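Local atomic coordinates of UDP-N-acetylglucosamine 4,6-dehydratase (Vibrio fischeri, PDB entry 3PVZ), a protein that binds NAD and probably acts as a lyase that removes water from UDP-N-acetylglucosamine. Residues G45-A50 with A198-V203; S120-V125 with L134-D139; F143-T148 with R180-F185; A169-V172 with G176-K179. All coordinates share one frame; numbering follows the deposited sequence.

Contact 1. Residues G45-A50 with A198-V203; sequences GSIGQA and ARFANV. With NAD (nicotinamide-adenine-dinucleotide), chain E; SCN (thiocyanate ion), chain G.
I47 and F200 reach toward each other from opposite directions and meet methyl to ring. The CD1 methyl of I47 stands almost squarely over the centre of the F200 ring, 4.0 Å from the centroid and 11° off the normal, a CH-pi contact. The second branch comes in at the far end of the ring, with I47 CG2 4.0 Å from F200 CZ. I47 CD1 also lies 4.1 Å from V203 CG2 and 3.2 Å from the ribose atom O4D of NAD, on the nicotinamide side. The first torsion of I47, chi1 -58°, places CG1 anti to the carbonyl carbon, turning the CG1-CD1 branch toward NAD, the F200 ring and V203.

Helix 46-56 follows the first strand of the Rossmann fold, and G45 and G48 fit the glycine-rich turn of such folds. Here the backbone amides at the helix start grip the diphosphate: S46 N donates to O2A of NAD, and I47 N to O2N at 2.7 Å, one bond to each phosphate. The other segment holds the nicotinamide end, where V203 N donates nearly straight to the carboxamide O7N of NAD (2.9 Å, 175°). A thiocyanate ion, probably from the crystallisation liquor, lies at the edge of the F200 ring and accepts a hydrogen bond at its N from A201 N (2.8 Å). Helix 237-250 also packs on I47, F200 and V203.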
# COMPACT_ATOMS: atom_id res chain seq x y z
N GLY A 45 5.04 5.39 4.20
CA GLY A 45 3.95 5.07 5.11
C GLY A 45 3.80 6.21 6.09
O GLY A 45 4.55 7.20 6.04
N SER A 46 2.86 6.08 7.03
CA SER A 46 2.56 7.19 7.93
C SER A 46 3.71 7.52 8.85
O SER A 46 4.15 8.67 8.85
CB SER A 46 1.27 6.95 8.71
OG SER A 46 0.16 7.12 7.82
N ILE A 47 4.24 6.56 9.61
CA ILE A 47 5.42 6.89 10.40
C ILE A 47 6.69 7.07 9.50
O ILE A 47 7.52 8.00 9.71
CB ILE A 47 5.67 5.88 11.49
CG1 ILE A 47 4.42 5.80 12.42
CG2 ILE A 47 6.90 6.34 12.28
CD1 ILE A 47 4.26 4.54 13.35
N GLY A 48 6.78 6.28 8.43
CA GLY A 48 7.89 6.38 7.48
C GLY A 48 8.09 7.79 6.96
O GLY A 48 9.17 8.31 6.96
N GLN A 49 7.04 8.38 6.44
CA GLN A 49 7.17 9.72 5.92
C GLN A 49 7.57 10.67 7.02
O GLN A 49 8.34 11.57 6.78
CB GLN A 49 5.86 10.17 5.32
CG GLN A 49 5.40 9.37 4.14
CD GLN A 49 4.32 10.15 3.30
OE1 GLN A 49 4.19 11.35 3.45
NE2 GLN A 49 3.59 9.45 2.43
N ALA A 50 7.04 10.49 8.21
CA ALA A 50 7.30 11.47 9.25
C ALA A 50 8.76 11.45 9.60
O ALA A 50 9.35 12.51 9.77
CB ALA A 50 6.44 11.25 10.49
N ALA A 198 11.14 1.64 18.74
CA ALA A 198 10.20 2.50 19.40
C ALA A 198 8.88 1.79 19.63
O ALA A 198 8.50 0.91 18.88
CB ALA A 198 10.00 3.72 18.64
N ARG A 199 8.17 2.19 20.67
CA ARG A 199 6.81 1.74 20.90
C ARG A 199 5.91 2.97 20.90
O ARG A 199 6.15 3.94 21.64
CB ARG A 199 6.77 1.01 22.21
CG ARG A 199 5.38 0.58 22.62
CD ARG A 199 5.49 -0.34 23.84
NE ARG A 199 5.99 -1.69 23.47
CZ ARG A 199 6.81 -2.43 24.21
NH1 ARG A 199 7.19 -3.63 23.78
NH2 ARG A 199 7.26 -1.98 25.36
N PHE A 200 4.89 2.94 20.05
CA PHE A 200 4.06 4.13 19.81
C PHE A 200 2.64 4.02 20.41
O PHE A 200 2.11 2.93 20.53
CB PHE A 200 3.87 4.39 18.32
CG PHE A 200 5.15 4.54 17.53
CD1 PHE A 200 5.71 5.78 17.33
CD2 PHE A 200 5.72 3.45 16.90
CE1 PHE A 200 6.84 5.92 16.53
CE2 PHE A 200 6.86 3.60 16.14
CZ PHE A 200 7.43 4.84 15.98
N ALA A 201 2.10 5.15 20.83
CA ALA A 201 0.66 5.39 20.99
C ALA A 201 -0.01 5.39 19.62
O ALA A 201 0.65 5.26 18.60
CB ALA A 201 0.47 6.76 21.65
N ASN A 202 -1.31 5.60 19.57
CA ASN A 202 -1.95 5.80 18.27
C ASN A 202 -1.48 7.05 17.57
O ASN A 202 -1.59 8.14 18.12
CB ASN A 202 -3.45 5.88 18.45
CG ASN A 202 -4.07 4.55 18.75
OD1 ASN A 202 -3.58 3.81 19.58
ND2 ASN A 202 -5.17 4.27 18.11
N VAL A 203 -1.00 6.92 16.33
CA VAL A 203 -0.53 8.07 15.59
C VAL A 203 -1.67 8.76 14.82
O VAL A 203 -2.18 8.23 13.84
CB VAL A 203 0.64 7.70 14.66
CG1 VAL A 203 1.14 8.97 13.94
CG2 VAL A 203 1.80 7.06 15.45
PA NAD E . 1.58 2.24 7.29
O1A NAD E . 0.59 1.28 6.73
O2A NAD E . 1.15 3.65 7.03
O5B NAD E . 2.94 2.24 6.46
C5B NAD E . 3.57 0.95 6.29
C4B NAD E . 4.41 1.15 5.03
O4B NAD E . 5.15 -0.01 4.69
C3B NAD E . 3.48 1.48 3.81
O3B NAD E . 3.89 2.66 3.16
C2B NAD E . 3.64 0.23 2.92
O2B NAD E . 3.39 0.45 1.54
C1B NAD E . 5.10 -0.13 3.29
N9A NAD E . 5.40 -1.51 2.95
C8A NAD E . 4.73 -2.61 3.34
N7A NAD E . 5.23 -3.67 2.82
C5A NAD E . 6.34 -3.28 2.11
C6A NAD E . 7.28 -3.95 1.33
N6A NAD E . 7.20 -5.32 1.27
N1A NAD E . 8.25 -3.27 0.72
C2A NAD E . 8.31 -1.94 0.82
N3A NAD E . 7.42 -1.28 1.52
C4A NAD E . 6.45 -1.90 2.17
O3 NAD E . 1.82 1.90 8.85
PN NAD E . 2.33 3.07 9.85
O1N NAD E . 1.15 3.70 10.57
O2N NAD E . 3.27 4.09 9.35
O5D NAD E . 2.97 2.12 11.04
C5D NAD E . 4.27 1.66 10.70
C4D NAD E . 4.78 0.74 11.81
O4D NAD E . 4.48 1.32 13.12
C3D NAD E . 4.03 -0.61 11.78
O3D NAD E . 4.82 -1.70 12.30
C2D NAD E . 2.89 -0.39 12.79
O2D NAD E . 2.39 -1.62 13.34
C1D NAD E . 3.60 0.44 13.86
N1N NAD E . 2.66 1.18 14.72
C2N NAD E . 1.86 2.09 14.14
C3N NAD E . 0.97 2.83 14.90
C7N NAD E . 0.06 3.81 14.28
O7N NAD E . -0.75 4.35 15.03
N7N NAD E . 0.07 4.09 12.97
C4N NAD E . 0.91 2.62 16.30
C5N NAD E . 1.76 1.68 16.86
C6N NAD E . 2.63 0.96 16.03
S SCN G . 5.57 9.53 19.42
C SCN G . 4.52 8.23 19.98
N SCN G . 3.83 7.33 20.36

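Contact 2. Residues S120-V125 with L134-D139; sequences SALKHV and LMRMID. With NAD (nicotinamide-adenine-dinucleotide), chain E.
L122 adopts an unusual first torsion, chi1 -100°, which carries its CD1 methyl to R136, whose own extended chain leaves helix 131-154. The two side chains cross at about a right angle, and the methyl rests over the centre of one guanidinium face, with L122 CD1 3.7 Å from R136 CZ. The methyl covers a face and does not compete with the N-H groups; R136 NH1 is hydrogen-bonded to the carbonyl oxygens of I68 and A95 of the second subunit.

Selenomethionine M137 approaches the loop backbone instead. Its CB lies 4.1 Å from L122 CB, and the bend at its last torsion, chi3 -82°, turns the terminal methyl CE back to within 3.5 Å of L122 O. Next in the loop, K123 goes the other way: its extended chain passes along the diphosphate of NAD, and NZ donates to O1N at 2.9 Å. The same loop is shared with the dimer partner, since H124 NE2 is hydrogen-bonded to N71 and the amides of K123 and H124 to E70 of the second subunit.

The contact lies between strand 115-118, whose C-terminal end delivers the cofactor-binding loop, and helix 131-154, which on another flank is covered by helices 351-367 and 372-382 through L134, M135 and I138.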
# COMPACT_ATOMS: atom_id res chain seq x y z
N SER A 120 8.33 -0.44 7.60
CA SER A 120 7.45 -1.18 6.71
C SER A 120 6.79 -2.29 7.53
O SER A 120 7.39 -2.79 8.46
CB SER A 120 8.22 -1.74 5.52
OG SER A 120 8.95 -2.91 5.90
N ALA A 121 5.58 -2.67 7.14
CA ALA A 121 4.76 -3.68 7.87
C ALA A 121 3.47 -3.93 7.17
O ALA A 121 3.03 -3.11 6.35
CB ALA A 121 4.41 -3.24 9.29
N LEU A 122 2.87 -5.07 7.52
CA LEU A 122 1.43 -5.25 7.48
C LEU A 122 0.96 -5.13 8.90
O LEU A 122 1.51 -5.82 9.78
CB LEU A 122 1.03 -6.64 6.94
CG LEU A 122 0.62 -6.62 5.48
CD1 LEU A 122 1.90 -6.53 4.63
CD2 LEU A 122 -0.19 -7.86 5.16
N LYS A 123 -0.02 -4.25 9.14
CA LYS A 123 -0.38 -3.87 10.50
C LYS A 123 -1.84 -4.10 10.87
O LYS A 123 -2.14 -4.02 12.06
CB LYS A 123 -0.02 -2.39 10.78
CG LYS A 123 -0.84 -1.37 9.96
CD LYS A 123 -0.78 0.03 10.51
CE LYS A 123 -1.54 1.02 9.59
NZ LYS A 123 -1.39 2.45 10.09
N HIS A 124 -2.74 -4.37 9.91
CA HIS A 124 -4.17 -4.53 10.20
C HIS A 124 -4.48 -5.89 10.76
O HIS A 124 -4.16 -6.92 10.18
CB HIS A 124 -5.02 -4.23 8.96
CG HIS A 124 -5.08 -2.78 8.65
ND1 HIS A 124 -5.97 -1.93 9.26
CD2 HIS A 124 -4.27 -2.00 7.89
CE1 HIS A 124 -5.73 -0.69 8.86
NE2 HIS A 124 -4.71 -0.70 8.02
N VAL A 125 -5.09 -5.88 11.94
CA VAL A 125 -5.42 -7.11 12.68
C VAL A 125 -6.17 -8.12 11.79
O VAL A 125 -5.92 -9.32 11.86
CB VAL A 125 -6.23 -6.74 13.97
CG1 VAL A 125 -6.91 -7.98 14.60
CG2 VAL A 125 -5.30 -6.05 14.95
N LEU A 134 -1.98 -13.78 5.88
CA LEU A 134 -1.23 -14.09 7.09
C LEU A 134 0.20 -14.46 6.77
O LEU A 134 1.11 -14.09 7.50
CB LEU A 134 -1.92 -15.25 7.80
CG LEU A 134 -1.54 -15.68 9.22
CD1 LEU A 134 -1.49 -14.50 10.19
CD2 LEU A 134 -2.52 -16.73 9.72
N MSE A 135 0.41 -15.22 5.71
CA MSE A 135 1.76 -15.60 5.30
C MSE A 135 2.49 -14.35 4.83
O MSE A 135 3.64 -14.18 5.15
CB MSE A 135 1.75 -16.63 4.18
CG MSE A 135 3.09 -17.07 3.66
SE MSE A 135 4.14 -17.89 5.03
CE MSE A 135 3.51 -19.73 4.74
N ARG A 136 1.80 -13.48 4.11
CA ARG A 136 2.45 -12.26 3.67
C ARG A 136 2.90 -11.39 4.85
O ARG A 136 3.91 -10.75 4.79
CB ARG A 136 1.54 -11.45 2.71
CG ARG A 136 2.22 -10.18 2.29
CD ARG A 136 1.45 -9.35 1.30
NE ARG A 136 2.18 -8.10 1.09
CZ ARG A 136 1.62 -6.89 0.99
NH1 ARG A 136 0.32 -6.71 1.08
NH2 ARG A 136 2.38 -5.83 0.86
N MSE A 137 2.10 -11.36 5.90
CA MSE A 137 2.37 -10.56 7.08
C MSE A 137 3.60 -11.12 7.76
O MSE A 137 4.39 -10.39 8.30
CB MSE A 137 1.12 -10.61 8.03
CG MSE A 137 1.41 -10.51 9.52
SE MSE A 137 -0.18 -10.60 10.67
CE MSE A 137 -0.48 -8.65 10.34
N ILE A 138 3.74 -12.43 7.74
CA ILE A 138 4.93 -13.07 8.30
C ILE A 138 6.16 -12.70 7.46
O ILE A 138 7.23 -12.45 8.02
CB ILE A 138 4.79 -14.60 8.36
CG1 ILE A 138 3.81 -15.02 9.45
CG2 ILE A 138 6.14 -15.25 8.61
CD1 ILE A 138 3.34 -16.43 9.26
N ASP A 139 6.00 -12.64 6.14
CA ASP A 139 7.12 -12.36 5.23
C ASP A 139 7.56 -10.92 5.38
O ASP A 139 8.78 -10.64 5.50
CB ASP A 139 6.75 -12.62 3.75
CG ASP A 139 6.88 -14.07 3.36
OD1 ASP A 139 7.61 -14.81 4.06
OD2 ASP A 139 6.25 -14.49 2.34
PA NAD E . 1.58 2.24 7.29
O1A NAD E . 0.59 1.28 6.73
O2A NAD E . 1.15 3.65 7.03
O5B NAD E . 2.94 2.24 6.46
C5B NAD E . 3.57 0.95 6.29
C4B NAD E . 4.41 1.15 5.03
O4B NAD E . 5.15 -0.01 4.69
C3B NAD E . 3.48 1.48 3.81
O3B NAD E . 3.89 2.66 3.16
C2B NAD E . 3.64 0.23 2.92
O2B NAD E . 3.39 0.45 1.54
C1B NAD E . 5.10 -0.13 3.29
N9A NAD E . 5.40 -1.51 2.95
C8A NAD E . 4.73 -2.61 3.34
N7A NAD E . 5.23 -3.67 2.82
C5A NAD E . 6.34 -3.28 2.11
C6A NAD E . 7.28 -3.95 1.33
N6A NAD E . 7.20 -5.32 1.27
N1A NAD E . 8.25 -3.27 0.72
C2A NAD E . 8.31 -1.94 0.82
N3A NAD E . 7.42 -1.28 1.52
C4A NAD E . 6.45 -1.90 2.17
O3 NAD E . 1.82 1.90 8.85
PN NAD E . 2.33 3.07 9.85
O1N NAD E . 1.15 3.70 10.57
O2N NAD E . 3.27 4.09 9.35
O5D NAD E . 2.97 2.12 11.04
C5D NAD E . 4.27 1.66 10.70
C4D NAD E . 4.78 0.74 11.81
O4D NAD E . 4.48 1.32 13.12
C3D NAD E . 4.03 -0.61 11.78
O3D NAD E . 4.82 -1.70 12.30
C2D NAD E . 2.89 -0.39 12.79
O2D NAD E . 2.39 -1.62 13.34
C1D NAD E . 3.60 0.44 13.86
N1N NAD E . 2.66 1.18 14.72
C2N NAD E . 1.86 2.09 14.14
C3N NAD E . 0.97 2.83 14.90
C7N NAD E . 0.06 3.81 14.28
O7N NAD E . -0.75 4.35 15.03
N7N NAD E . 0.07 4.09 12.97
C4N NAD E . 0.91 2.62 16.30
C5N NAD E . 1.76 1.68 16.86
C6N NAD E . 2.63 0.96 16.03

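Contact 3. Residues F143-T148 with R180-F185; sequences FNTDKT and RIMEMF
M182, a selenomethionine, is the first residue along 180-185 to touch helix 131-154, and it meets T145. Its CG leaves anti to the backbone N (chi1 -178°), and bends further out bring the chain across the threonine at about a right angle. M182 CG lies 4.1 Å from the methyl CG2 of T145, while the terminal CE comes 4.0 Å from T145 OG1, a hydroxyl already bonded to the carbonyl of N141 one turn earlier.

The axes of segments 143-148 and 180-185 approach to 9.6 Å and are inclined by 18°. Helix 131-154 is the beta-alpha-beta crossover between the adjacent parallel strands 115-118 and 159-163, and helix 174-189 follows the second of them, as expected for neighbouring helices on one side of a Rossmann sheet.

Three residues on, F185 points into the interface and fills more of it than M182. The edge of its ring receives the D146 carboxylate, F185 CD1 being 3.7 Å from D146 OD1, with the two planes steeply inclined. OD1 also forms a salt bridge with K189, and a water donates both to it and to the carbonyl oxygen of F185, spanning the helices. From one turn earlier in 143-148, F143 directs its ring edge toward the F185 face in an offset edge-to-face arrangement, centroids 6.0 Å apart and planes at 66°. Helix 351-367 packs against both rings, with F357 meeting F143 and E358 touching both phenylalanines.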
# COMPACT_ATOMS: atom_id res chain seq x y z
N PHE A 143 10.48 -11.99 8.05
CA PHE A 143 11.57 -12.33 7.15
C PHE A 143 12.23 -11.19 6.40
O PHE A 143 13.44 -11.18 6.26
CB PHE A 143 11.15 -13.47 6.22
CG PHE A 143 10.93 -14.77 6.97
CD1 PHE A 143 11.98 -15.39 7.64
CD2 PHE A 143 9.67 -15.31 7.07
CE1 PHE A 143 11.76 -16.53 8.36
CE2 PHE A 143 9.45 -16.48 7.78
CZ PHE A 143 10.48 -17.07 8.42
N ASN A 144 11.47 -10.19 5.98
CA ASN A 144 12.03 -9.01 5.35
C ASN A 144 12.87 -8.25 6.36
O ASN A 144 13.90 -7.62 6.02
CB ASN A 144 10.93 -8.06 4.86
CG ASN A 144 10.26 -8.55 3.57
OD1 ASN A 144 10.58 -9.62 3.03
ND2 ASN A 144 9.30 -7.77 3.07
N THR A 145 12.43 -8.25 7.60
CA THR A 145 13.13 -7.52 8.62
C THR A 145 14.47 -8.19 8.88
O THR A 145 15.50 -7.52 8.81
CB THR A 145 12.31 -7.47 9.91
OG1 THR A 145 11.01 -6.95 9.63
CG2 THR A 145 12.98 -6.60 10.96
N ASP A 146 14.45 -9.52 9.09
CA ASP A 146 15.68 -10.29 9.33
C ASP A 146 16.65 -10.13 8.15
O ASP A 146 17.81 -9.82 8.38
CB ASP A 146 15.35 -11.78 9.56
CG ASP A 146 16.49 -12.56 10.10
OD1 ASP A 146 17.02 -12.21 11.18
OD2 ASP A 146 16.90 -13.51 9.45
N LYS A 147 16.18 -10.27 6.91
CA LYS A 147 17.04 -10.09 5.74
C LYS A 147 17.66 -8.69 5.63
O LYS A 147 18.84 -8.56 5.35
CB LYS A 147 16.29 -10.43 4.43
CG LYS A 147 17.17 -10.24 3.15
CD LYS A 147 16.38 -10.37 1.88
CE LYS A 147 15.51 -9.12 1.62
NZ LYS A 147 14.81 -9.33 0.27
N THR A 148 16.88 -7.64 5.81
CA THR A 148 17.40 -6.27 5.64
C THR A 148 18.38 -5.96 6.81
O THR A 148 19.33 -5.22 6.67
CB THR A 148 16.29 -5.25 5.62
OG1 THR A 148 15.47 -5.43 6.78
CG2 THR A 148 15.38 -5.33 4.28
N ARG A 180 5.99 -10.14 17.80
CA ARG A 180 6.70 -10.78 18.90
C ARG A 180 7.73 -11.77 18.38
O ARG A 180 8.81 -11.90 18.95
CB ARG A 180 5.72 -11.48 19.85
CG ARG A 180 6.41 -12.23 20.97
CD ARG A 180 7.19 -11.31 21.92
NE ARG A 180 7.94 -12.14 22.85
CZ ARG A 180 9.23 -12.42 22.78
NH1 ARG A 180 10.01 -11.88 21.83
NH2 ARG A 180 9.77 -13.23 23.70
N ILE A 181 7.39 -12.48 17.31
CA ILE A 181 8.34 -13.42 16.71
C ILE A 181 9.47 -12.61 16.06
O ILE A 181 10.64 -12.97 16.18
CB ILE A 181 7.65 -14.38 15.69
CG1 ILE A 181 6.70 -15.32 16.42
CG2 ILE A 181 8.69 -15.18 14.91
CD1 ILE A 181 5.53 -15.78 15.59
N MSE A 182 9.12 -11.51 15.42
CA MSE A 182 10.14 -10.63 14.84
C MSE A 182 11.22 -10.21 15.84
O MSE A 182 12.40 -10.22 15.52
CB MSE A 182 9.50 -9.37 14.30
CG MSE A 182 10.52 -8.43 13.63
SE MSE A 182 10.04 -6.59 14.00
CE MSE A 182 8.66 -6.50 12.83
N GLU A 183 10.77 -9.80 17.03
CA GLU A 183 11.65 -9.40 18.15
C GLU A 183 12.66 -10.50 18.52
O GLU A 183 13.82 -10.22 18.85
CB GLU A 183 10.79 -9.07 19.38
CG GLU A 183 11.57 -8.59 20.61
CD GLU A 183 10.69 -8.30 21.84
OE1 GLU A 183 9.65 -8.98 22.04
OE2 GLU A 183 11.07 -7.40 22.63
N MSE A 184 12.25 -11.74 18.43
CA MSE A 184 13.19 -12.87 18.66
C MSE A 184 14.32 -12.84 17.61
O MSE A 184 15.51 -12.93 17.93
CB MSE A 184 12.46 -14.20 18.56
CG MSE A 184 11.41 -14.41 19.60
SE MSE A 184 10.43 -16.08 19.31
CE MSE A 184 9.12 -15.94 20.72
N PHE A 185 13.94 -12.66 16.34
CA PHE A 185 14.91 -12.57 15.26
C PHE A 185 15.80 -11.36 15.44
O PHE A 185 16.98 -11.42 15.13
CB PHE A 185 14.24 -12.54 13.86
CG PHE A 185 13.80 -13.89 13.37
CD1 PHE A 185 14.66 -14.70 12.66
CD2 PHE A 185 12.55 -14.38 13.71
CE1 PHE A 185 14.27 -15.97 12.24
CE2 PHE A 185 12.14 -15.64 13.32
CZ PHE A 185 12.99 -16.45 12.56
O HOH W 1 17.78 -13.21 13.42

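Contact 4. Residues A169-V172 with G176-K179; sequences ANPV and GASK. With NAD (nicotinamide-adenine-dinucleotide), chain E.
P171 and G176 meet where the loop that follows strand 159-163 turns back on the first turns of helix 174-189, the helix that supplies K179 to the NAD pocket. The CB-CG edge of the proline ring stands over the peptide group joining G176 to A177: P171 CB is 3.5 Å from G176 C and 3.4 Å from A177 N. G176 has no side chain to hold the ring off, and the two alpha carbons, P171 CA and G176 CA, are 4.9 Å apart. A little farther along, P171 CG touches the A177 methyl, 4.3 Å from its CB. F386 near the C terminus packs on both P171 and A177, and I383 adds to the cover over the alanine.

G176 N is hydrogen-bonded to the side chain of N173, and S178 OG to the carbonyl of M175 and to ND2 of N141 on helix 131-154.

K179 reaches the cofactor through a chain bent at chi2 (-83°) and chi4 (79°). Its NZ then donates to both hydroxyls of the nicotinamide ribose, NAD O2D at 2.6 Å and NAD O3D at 2.8 Å, a two-bond grip on the sugar diol. This lysine probably corresponds to the lysine of the YxxxK motif of short-chain dehydrogenase/reductase folds, with M175, four residues before it, at the usual tyrosine position.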
# COMPACT_ATOMS: atom_id res chain seq x y z
N ALA A 169 2.60 -6.41 27.06
CA ALA A 169 1.80 -7.60 27.42
C ALA A 169 1.83 -8.61 26.31
O ALA A 169 2.06 -8.25 25.17
CB ALA A 169 0.36 -7.21 27.69
N ASN A 170 1.58 -9.87 26.64
CA ASN A 170 1.40 -10.92 25.65
C ASN A 170 0.50 -10.54 24.50
O ASN A 170 -0.47 -9.80 24.68
CB ASN A 170 0.86 -12.19 26.30
CG ASN A 170 1.97 -13.12 26.72
OD1 ASN A 170 2.94 -12.68 27.36
ND2 ASN A 170 1.87 -14.41 26.33
N PRO A 171 0.83 -11.03 23.30
CA PRO A 171 -0.03 -10.73 22.16
C PRO A 171 -1.31 -11.51 22.28
O PRO A 171 -1.34 -12.56 22.91
CB PRO A 171 0.79 -11.21 20.96
CG PRO A 171 1.64 -12.30 21.49
CD PRO A 171 1.98 -11.87 22.91
N VAL A 172 -2.35 -10.96 21.68
CA VAL A 172 -3.68 -11.55 21.73
C VAL A 172 -4.18 -11.92 20.31
O VAL A 172 -5.13 -12.69 20.17
CB VAL A 172 -4.67 -10.58 22.47
CG1 VAL A 172 -4.34 -10.54 23.98
CG2 VAL A 172 -4.65 -9.15 21.87
N GLY A 176 0.26 -9.19 16.57
CA GLY A 176 1.12 -9.00 17.70
C GLY A 176 2.03 -10.18 17.87
O GLY A 176 3.19 -10.00 18.23
N ALA A 177 1.54 -11.38 17.60
CA ALA A 177 2.43 -12.55 17.63
C ALA A 177 3.54 -12.40 16.56
O ALA A 177 4.71 -12.73 16.82
CB ALA A 177 1.67 -13.81 17.44
N SER A 178 3.19 -11.87 15.39
CA SER A 178 4.19 -11.74 14.32
C SER A 178 5.25 -10.76 14.74
O SER A 178 6.43 -11.06 14.57
CB SER A 178 3.59 -11.39 12.94
OG SER A 178 3.28 -10.04 12.84
N LYS A 179 4.85 -9.63 15.31
CA LYS A 179 5.82 -8.65 15.84
C LYS A 179 6.61 -9.26 17.02
O LYS A 179 7.78 -8.95 17.23
CB LYS A 179 5.15 -7.33 16.27
CG LYS A 179 4.28 -6.58 15.21
CD LYS A 179 5.12 -5.71 14.26
CE LYS A 179 4.25 -4.71 13.45
NZ LYS A 179 3.85 -3.51 14.24
PA NAD E . 1.58 2.24 7.29
O1A NAD E . 0.59 1.28 6.73
O2A NAD E . 1.15 3.65 7.03
O5B NAD E . 2.94 2.24 6.46
C5B NAD E . 3.57 0.95 6.29
C4B NAD E . 4.41 1.15 5.03
O4B NAD E . 5.15 -0.01 4.69
C3B NAD E . 3.48 1.48 3.81
O3B NAD E . 3.89 2.66 3.16
C2B NAD E . 3.64 0.23 2.92
O2B NAD E . 3.39 0.45 1.54
C1B NAD E . 5.10 -0.13 3.29
N9A NAD E . 5.40 -1.51 2.95
C8A NAD E . 4.73 -2.61 3.34
N7A NAD E . 5.23 -3.67 2.82
C5A NAD E . 6.34 -3.28 2.11
C6A NAD E . 7.28 -3.95 1.33
N6A NAD E . 7.20 -5.32 1.27
N1A NAD E . 8.25 -3.27 0.72
C2A NAD E . 8.31 -1.94 0.82
N3A NAD E . 7.42 -1.28 1.52
C4A NAD E . 6.45 -1.90 2.17
O3 NAD E . 1.82 1.90 8.85
PN NAD E . 2.33 3.07 9.85
O1N NAD E . 1.15 3.70 10.57
O2N NAD E . 3.27 4.09 9.35
O5D NAD E . 2.97 2.12 11.04
C5D NAD E . 4.27 1.66 10.70
C4D NAD E . 4.78 0.74 11.81
O4D NAD E . 4.48 1.32 13.12
C3D NAD E . 4.03 -0.61 11.78
O3D NAD E . 4.82 -1.70 12.30
C2D NAD E . 2.89 -0.39 12.79
O2D NAD E . 2.39 -1.62 13.34
C1D NAD E . 3.60 0.44 13.86
N1N NAD E . 2.66 1.18 14.72
C2N NAD E . 1.86 2.09 14.14
C3N NAD E . 0.97 2.83 14.90
C7N NAD E . 0.06 3.81 14.28
O7N NAD E . -0.75 4.35 15.03
N7N NAD E . 0.07 4.09 12.97
C4N NAD E . 0.91 2.62 16.30
C5N NAD E . 1.76 1.68 16.86
C6N NAD E . 2.63 0.96 16.03

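Overall arrangement
From the N terminus, the chain opens contact 1 at the start of helix 46-56 and closes it across 147 intervening residues, at the end of strand 194-198; the other three contacts nest inside that loop. Contact 2 comes next, a short loop from the end of strand 115-118 back onto helix 131-154. Contact 3 then opens farther along the same helix and closes on helix 174-189, in series with contact 2 and about 12 Å from it, centre to centre. Contact 4 is nested within contact 3, at the start of helix 174-189. None of them cross. Contacts 1, 2 and 4 carry hydrogen bonds to NAD; contact 3 pairs helices 131-154 and 174-189, with N144 at the pocket.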